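Local coordinates for ComZ (Thermus thermophilus, PDB 6QVI), which probably serves as a DNA receptor at the tip of the type IV pilus during natural transformation, carrying a beta-solenoid domain on a pseudopilin-like domain, at residues S469-Q474 against L507-R512; D133-A138 against S211-Y216. All blocks are in the same frame, centred on the assembly; numbering follows the deposited sequence.

Interaction 1: S469-Q474 against L507-R512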
loop_
_atom_site.group_PDB
_atom_site.type_symbol
_atom_site.label_atom_id
_atom_site.label_comp_id
_atom_site.label_asym_id
_atom_site.label_seq_id
_atom_site.Cartn_x
_atom_site.Cartn_y
_atom_site.Cartn_z
ATOM N N SER A 469 -9.031 2.379 2.056
ATOM C CA SER A 469 -8.766 1.322 1.082
ATOM C C SER A 469 -9.497 0.074 1.543
ATOM O O SER A 469 -9.686 -0.125 2.747
ATOM C CB SER A 469 -7.256 1.031 0.957
ATOM O OG SER A 469 -6.662 0.999 2.250
ATOM N N VAL A 470 -9.868 -0.800 0.610
ATOM C CA VAL A 470 -10.389 -2.085 1.046
ATOM C C VAL A 470 -9.538 -3.138 0.395
ATOM O O VAL A 470 -9.213 -3.035 -0.791
ATOM C CB VAL A 470 -11.903 -2.276 0.749
ATOM C CG1 VAL A 470 -12.647 -1.018 1.124
ATOM C CG2 VAL A 470 -12.229 -2.828 -0.689
ATOM N N ILE A 471 -9.037 -4.043 1.219
ATOM C CA ILE A 471 -8.472 -5.325 0.836
ATOM C C ILE A 471 -9.519 -6.368 1.178
ATOM O O ILE A 471 -9.905 -6.523 2.348
ATOM C CB ILE A 471 -7.148 -5.657 1.565
ATOM C CG1 ILE A 471 -6.095 -4.599 1.242
ATOM C CG2 ILE A 471 -6.726 -7.110 1.323
ATOM C CD1 ILE A 471 -4.957 -4.553 2.241
ATOM N N SER A 472 -10.009 -7.058 0.159
ATOM C CA SER A 472 -11.002 -8.065 0.454
ATOM C C SER A 472 -11.055 -9.080 -0.676
ATOM O O SER A 472 -10.682 -8.803 -1.812
ATOM C CB SER A 472 -12.374 -7.417 0.680
ATOM O OG SER A 472 -13.033 -7.227 -0.552
ATOM N N ASN A 473 -11.593 -10.244 -0.350
ATOM C CA ASN A 473 -11.627 -11.310 -1.323
ATOM C C ASN A 473 -12.709 -11.076 -2.353
ATOM O O ASN A 473 -12.552 -11.516 -3.503
ATOM C CB ASN A 473 -11.841 -12.639 -0.604
ATOM C CG ASN A 473 -11.584 -13.805 -1.500
ATOM O OD1 ASN A 473 -12.483 -14.265 -2.214
ATOM N ND2 ASN A 473 -10.331 -14.266 -1.523
ATOM N N GLN A 474 -13.751 -10.321 -1.978
ATOM C CA GLN A 474 -14.836 -9.937 -2.870
ATOM C C GLN A 474 -15.401 -8.596 -2.418
ATOM O O GLN A 474 -15.477 -8.309 -1.222
ATOM C CB GLN A 474 -15.958 -10.965 -2.890
ATOM C CG GLN A 474 -15.769 -12.153 -3.793
ATOM C CD GLN A 474 -17.081 -12.931 -3.975
ATOM O OE1 GLN A 474 -17.099 -14.161 -3.893
ATOM N NE2 GLN A 474 -18.182 -12.206 -4.236
ATOM N N LEU A 507 -0.833 -3.517 12.258
ATOM C CA LEU A 507 -1.229 -4.902 12.060
ATOM C C LEU A 507 -2.060 -5.113 10.792
ATOM O O LEU A 507 -2.572 -6.220 10.567
ATOM C CB LEU A 507 -1.954 -5.443 13.295
ATOM C CG LEU A 507 -1.168 -5.366 14.612
ATOM C CD1 LEU A 507 -2.150 -5.801 15.735
ATOM C CD2 LEU A 507 0.162 -6.120 14.677
ATOM N N LEU A 508 -2.049 -4.166 9.905
ATOM C CA LEU A 508 -2.649 -4.296 8.591
ATOM C C LEU A 508 -1.599 -4.817 7.600
ATOM O O LEU A 508 -0.406 -4.791 7.881
ATOM C CB LEU A 508 -3.157 -2.929 8.136
ATOM C CG LEU A 508 -4.580 -2.500 8.446
ATOM C CD1 LEU A 508 -5.561 -3.060 7.423
ATOM C CD2 LEU A 508 -4.944 -2.952 9.838
ATOM N N PRO A 509 -2.009 -5.368 6.459
ATOM C CA PRO A 509 -1.023 -5.814 5.464
ATOM C C PRO A 509 -0.343 -4.629 4.778
ATOM O O PRO A 509 -0.969 -3.593 4.539
ATOM C CB PRO A 509 -1.865 -6.621 4.467
ATOM C CG PRO A 509 -3.133 -6.934 5.193
ATOM C CD PRO A 509 -3.375 -5.780 6.103
ATOM N N SER A 510 0.955 -4.770 4.477
ATOM C CA SER A 510 1.633 -3.788 3.621
ATOM C C SER A 510 2.101 -4.519 2.350
ATOM O O SER A 510 3.225 -5.021 2.276
ATOM C CB SER A 510 2.791 -3.064 4.366
ATOM O OG SER A 510 4.029 -3.744 4.224
ATOM N N LEU A 511 1.240 -4.521 1.337
ATOM C CA LEU A 511 1.429 -5.292 0.114
ATOM C C LEU A 511 2.469 -4.642 -0.792
ATOM O O LEU A 511 2.342 -3.462 -1.152
ATOM C CB LEU A 511 0.099 -5.387 -0.624
ATOM C CG LEU A 511 -1.094 -5.890 0.204
ATOM C CD1 LEU A 511 -2.431 -5.933 -0.561
ATOM C CD2 LEU A 511 -0.751 -7.313 0.691
ATOM N N ARG A 512 3.437 -5.453 -1.248
ATOM C CA ARG A 512 4.566 -4.982 -2.053
ATOM C C ARG A 512 4.475 -5.551 -3.464
ATOM O O ARG A 512 4.165 -6.740 -3.650
ATOM C CB ARG A 512 5.913 -5.414 -1.451
ATOM C CG ARG A 512 6.331 -4.711 -0.163
ATOM C CD ARG A 512 7.629 -5.309 0.440
ATOM N NE ARG A 512 7.596 -5.286 1.908
ATOM C CZ ARG A 512 8.664 -5.250 2.709
ATOM N NH1 ARG A 512 9.896 -5.239 2.199
ATOM N NH2 ARG A 512 8.496 -5.226 4.036
#

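Interaction 2: D133-A138 against S211-Y216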
loop_
_atom_site.group_PDB
_atom_site.type_symbol
_atom_site.label_atom_id
_atom_site.label_comp_id
_atom_site.label_asym_id
_atom_site.label_seq_id
_atom_site.Cartn_x
_atom_site.Cartn_y
_atom_site.Cartn_z
ATOM N N ASP A 133 8.039 -1.299 -4.235
ATOM C CA ASP A 133 6.841 -0.750 -4.861
ATOM C C ASP A 133 5.593 -1.127 -4.048
ATOM O O ASP A 133 4.767 -1.963 -4.434
ATOM C CB ASP A 133 6.739 -1.185 -6.327
ATOM C CG ASP A 133 5.538 -0.559 -7.048
ATOM O OD1 ASP A 133 4.974 0.432 -6.516
ATOM O OD2 ASP A 133 5.170 -1.041 -8.150
ATOM N N TYR A 134 5.486 -0.471 -2.896
ATOM C CA TYR A 134 4.330 -0.657 -2.030
ATOM C C TYR A 134 3.073 -0.350 -2.827
ATOM O O TYR A 134 2.844 0.793 -3.232
ATOM C CB TYR A 134 4.456 0.261 -0.807
ATOM C CG TYR A 134 5.427 -0.237 0.268
ATOM C CD1 TYR A 134 5.181 -1.429 0.958
ATOM C CD2 TYR A 134 6.629 0.434 0.535
ATOM C CE1 TYR A 134 6.055 -1.897 1.935
ATOM C CE2 TYR A 134 7.522 -0.036 1.502
ATOM C CZ TYR A 134 7.229 -1.208 2.199
ATOM O OH TYR A 134 8.084 -1.705 3.166
ATOM N N LEU A 135 2.228 -1.365 -3.000
ATOM C CA LEU A 135 1.038 -1.222 -3.830
ATOM C C LEU A 135 0.087 -0.193 -3.254
ATOM O O LEU A 135 -0.114 -0.105 -2.030
ATOM C CB LEU A 135 0.338 -2.568 -3.977
ATOM C CG LEU A 135 1.210 -3.582 -4.713
ATOM C CD1 LEU A 135 0.407 -4.790 -5.136
ATOM C CD2 LEU A 135 1.855 -2.898 -5.942
ATOM N N GLU A 136 -0.477 0.612 -4.154
ATOM C CA GLU A 136 -1.365 1.701 -3.762
ATOM C C GLU A 136 -2.626 1.628 -4.608
ATOM O O GLU A 136 -2.616 2.039 -5.775
ATOM C CB GLU A 136 -0.688 3.060 -3.887
ATOM C CG GLU A 136 0.424 3.229 -2.879
ATOM C CD GLU A 136 0.912 4.653 -2.796
ATOM O OE1 GLU A 136 0.448 5.484 -3.609
ATOM O OE2 GLU A 136 1.749 4.941 -1.905
ATOM N N GLN A 137 -3.696 1.087 -4.017
ATOM C CA GLN A 137 -4.940 0.939 -4.752
ATOM C C GLN A 137 -6.113 1.146 -3.794
ATOM O O GLN A 137 -6.004 0.912 -2.585
ATOM C CB GLN A 137 -4.986 -0.443 -5.443
ATOM C CG GLN A 137 -4.943 -1.593 -4.430
ATOM C CD GLN A 137 -3.545 -1.950 -3.958
ATOM O OE1 GLN A 137 -2.655 -2.181 -4.760
ATOM N NE2 GLN A 137 -3.337 -1.930 -2.650
ATOM N N ALA A 138 -7.254 1.558 -4.344
ATOM C CA ALA A 138 -8.418 1.693 -3.483
ATOM C C ALA A 138 -8.988 0.344 -3.138
ATOM O O ALA A 138 -9.526 0.167 -2.036
ATOM C CB ALA A 138 -9.512 2.538 -4.139
ATOM N N SER A 211 -3.989 2.478 -11.053
ATOM C CA SER A 211 -3.674 1.530 -12.117
ATOM C C SER A 211 -4.650 0.383 -11.978
ATOM O O SER A 211 -5.227 0.169 -10.910
ATOM C CB SER A 211 -2.221 1.026 -12.076
ATOM O OG SER A 211 -1.808 0.754 -10.752
ATOM N N LEU A 212 -4.818 -0.362 -13.059
ATOM C CA LEU A 212 -5.615 -1.581 -13.043
ATOM C C LEU A 212 -4.703 -2.769 -13.278
ATOM O O LEU A 212 -4.195 -2.946 -14.381
ATOM C CB LEU A 212 -6.708 -1.518 -14.109
ATOM C CG LEU A 212 -7.701 -2.666 -14.267
ATOM C CD1 LEU A 212 -8.037 -3.214 -12.950
ATOM C CD2 LEU A 212 -8.960 -2.231 -15.011
ATOM N N ARG A 213 -4.536 -3.609 -12.270
ATOM C CA ARG A 213 -3.706 -4.791 -12.399
ATOM C C ARG A 213 -4.548 -6.023 -12.108
ATOM O O ARG A 213 -5.254 -6.083 -11.091
ATOM C CB ARG A 213 -2.494 -4.751 -11.460
ATOM C CG ARG A 213 -1.489 -3.633 -11.748
ATOM C CD ARG A 213 -0.150 -3.836 -11.023
ATOM N NE ARG A 213 0.261 -2.617 -10.334
ATOM C CZ ARG A 213 1.390 -1.961 -10.567
ATOM N NH1 ARG A 213 2.232 -2.402 -11.488
ATOM N NH2 ARG A 213 1.679 -0.861 -9.878
ATOM N N VAL A 214 -4.401 -7.020 -12.939
ATOM C CA VAL A 214 -5.083 -8.243 -12.747
ATOM C C VAL A 214 -4.080 -9.304 -13.007
ATOM O O VAL A 214 -3.720 -9.525 -14.113
ATOM C CB VAL A 214 -6.193 -8.409 -13.741
ATOM C CG1 VAL A 214 -6.647 -9.834 -13.749
ATOM C CG2 VAL A 214 -7.326 -7.497 -13.399
ATOM N N GLN A 215 -3.631 -9.970 -11.974
ATOM C CA GLN A 215 -2.643 -10.986 -12.147
ATOM C C GLN A 215 -3.079 -12.212 -12.883
ATOM O O GLN A 215 -2.326 -12.731 -13.656
ATOM C CB GLN A 215 -2.062 -11.392 -10.825
ATOM C CG GLN A 215 -1.337 -12.698 -10.929
ATOM C CD GLN A 215 -0.656 -13.085 -9.657
ATOM O OE1 GLN A 215 -0.973 -12.584 -8.604
ATOM N NE2 GLN A 215 0.288 -13.986 -9.751
ATOM N N TYR A 216 -4.267 -12.719 -12.636
ATOM C CA TYR A 216 -4.701 -13.896 -13.359
ATOM C C TYR A 216 -6.050 -13.675 -13.963
ATOM O O TYR A 216 -6.992 -13.488 -13.261
ATOM C CB TYR A 216 -4.814 -15.101 -12.445
ATOM C CG TYR A 216 -3.519 -15.642 -11.924
ATOM C CD1 TYR A 216 -2.571 -16.147 -12.761
ATOM C CD2 TYR A 216 -3.267 -15.669 -10.589
ATOM C CE1 TYR A 216 -1.394 -16.641 -12.275
ATOM C CE2 TYR A 216 -2.098 -16.157 -10.101
ATOM C CZ TYR A 216 -1.166 -16.634 -10.949
ATOM O OH TYR A 216 -0.002 -17.119 -10.447
#

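Interaction 1: S469-Q474 against L507-R512
I471 on the strand 469-472 meets P509 and L511 of the irregular segment 507-512 through the end of its side chain alone. Its delta methyl does all the touching: CD1 of I471 lies 4.0 Å from CD1 of L511, the two side chains reaching toward each other tip to tip, and the same I471 CD1 stands 4.2 Å from CG of P509, a carbon of the pyrrolidine ring. One methyl is thus shared between a leucine branch and a proline ring carbon. The extended end of the isoleucine makes this possible, since chi2 of 160° carries CD1 away from CA and out toward the loop. The backbones stay well apart, with the CA atoms of I471 and P509 separated by 8.8 Å, and no hydrogen bond joins the segments. F140 of the neighbouring strand 139-141 touches both I471 and L511, while W294 of helix 294-301 packs on P509, so the apolar cluster continues beyond the two segments. I471 also bonds through its backbone to V452 and A454 of strand 451-454. The parallel stacking of 451-454, 469-472 and 139-141 is that of a beta-solenoid, and segment 507-512 packs on I471 of one of these strands.

Interaction 2: D133-A138 against S211-Y216
A long salt bridge without a directed hydrogen bond, with a small apolar flank, joins D133 and L135 to R213 at the surface of the protein, between the loop leading into strand 139-141 and the strand 212-214. OD2 of D133 and NH2 of R213 are 3.9 Å apart; the oxygen stands clear of the guanidinium plane and receives none of its N-H groups, which leaves an attraction of charge alone. The flat groups are strongly inclined, carboxylate and guanidinium planes standing 67° apart, and the two side chains come at each other from opposing sides. With CG anti to the backbone N (chi1 -176°), the D133 carboxylate extends toward the arginine, whose own chain bends at chi3 (-131°). The firmer partner of R213 is D269, which forms a salt bridge with NH1; the guanidinium therefore has two acidic neighbours, and D133 adds to a charge already paired.

R213 belongs to a short strand that runs parallel to 160-162 and to 237-239, one rung in the stacked coils of the beta-solenoid domain. The loop 133-138 follows strand 120-130 of the pseudopilin-like sheet, so the contact lies close to where the chain passes from one domain to the other. L135 supplies the apolar part: its CD2 comes within 4.4 Å of NH2 of R213, meeting the guanidinium obliquely. The side chains of L135, Q137 and R213 all touch Y161 of strand 160-162, which so links loop and strand. Elsewhere on the loop, OE2 of E136 forms a salt bridge with NE of R498.

Overall arrangement
Both interactions are small, but they differ in depth and chemistry. Interaction 1 is buried and wholly apolar, three aliphatic side chains meeting by methyl and ring carbons; interaction 2 lies at the surface, where a loose charge pair is flanked by one leucine. Their centres are about 11 Å apart, and the backbone ties them together: L511 O probably accepts a hydrogen bond from L135 N at 2.8 Å, and A138 O one from V470 N, also at 2.8 Å. Segments 133-138 and 507-512 lie on the two chain passages between the domains, running side by side, with Y134 packed on R512. Segment 133-138 reaches both solenoid strands, 212-214 by side chains and 469-472 by its backbone, whereas 507-512 meets 469-472 by side chains.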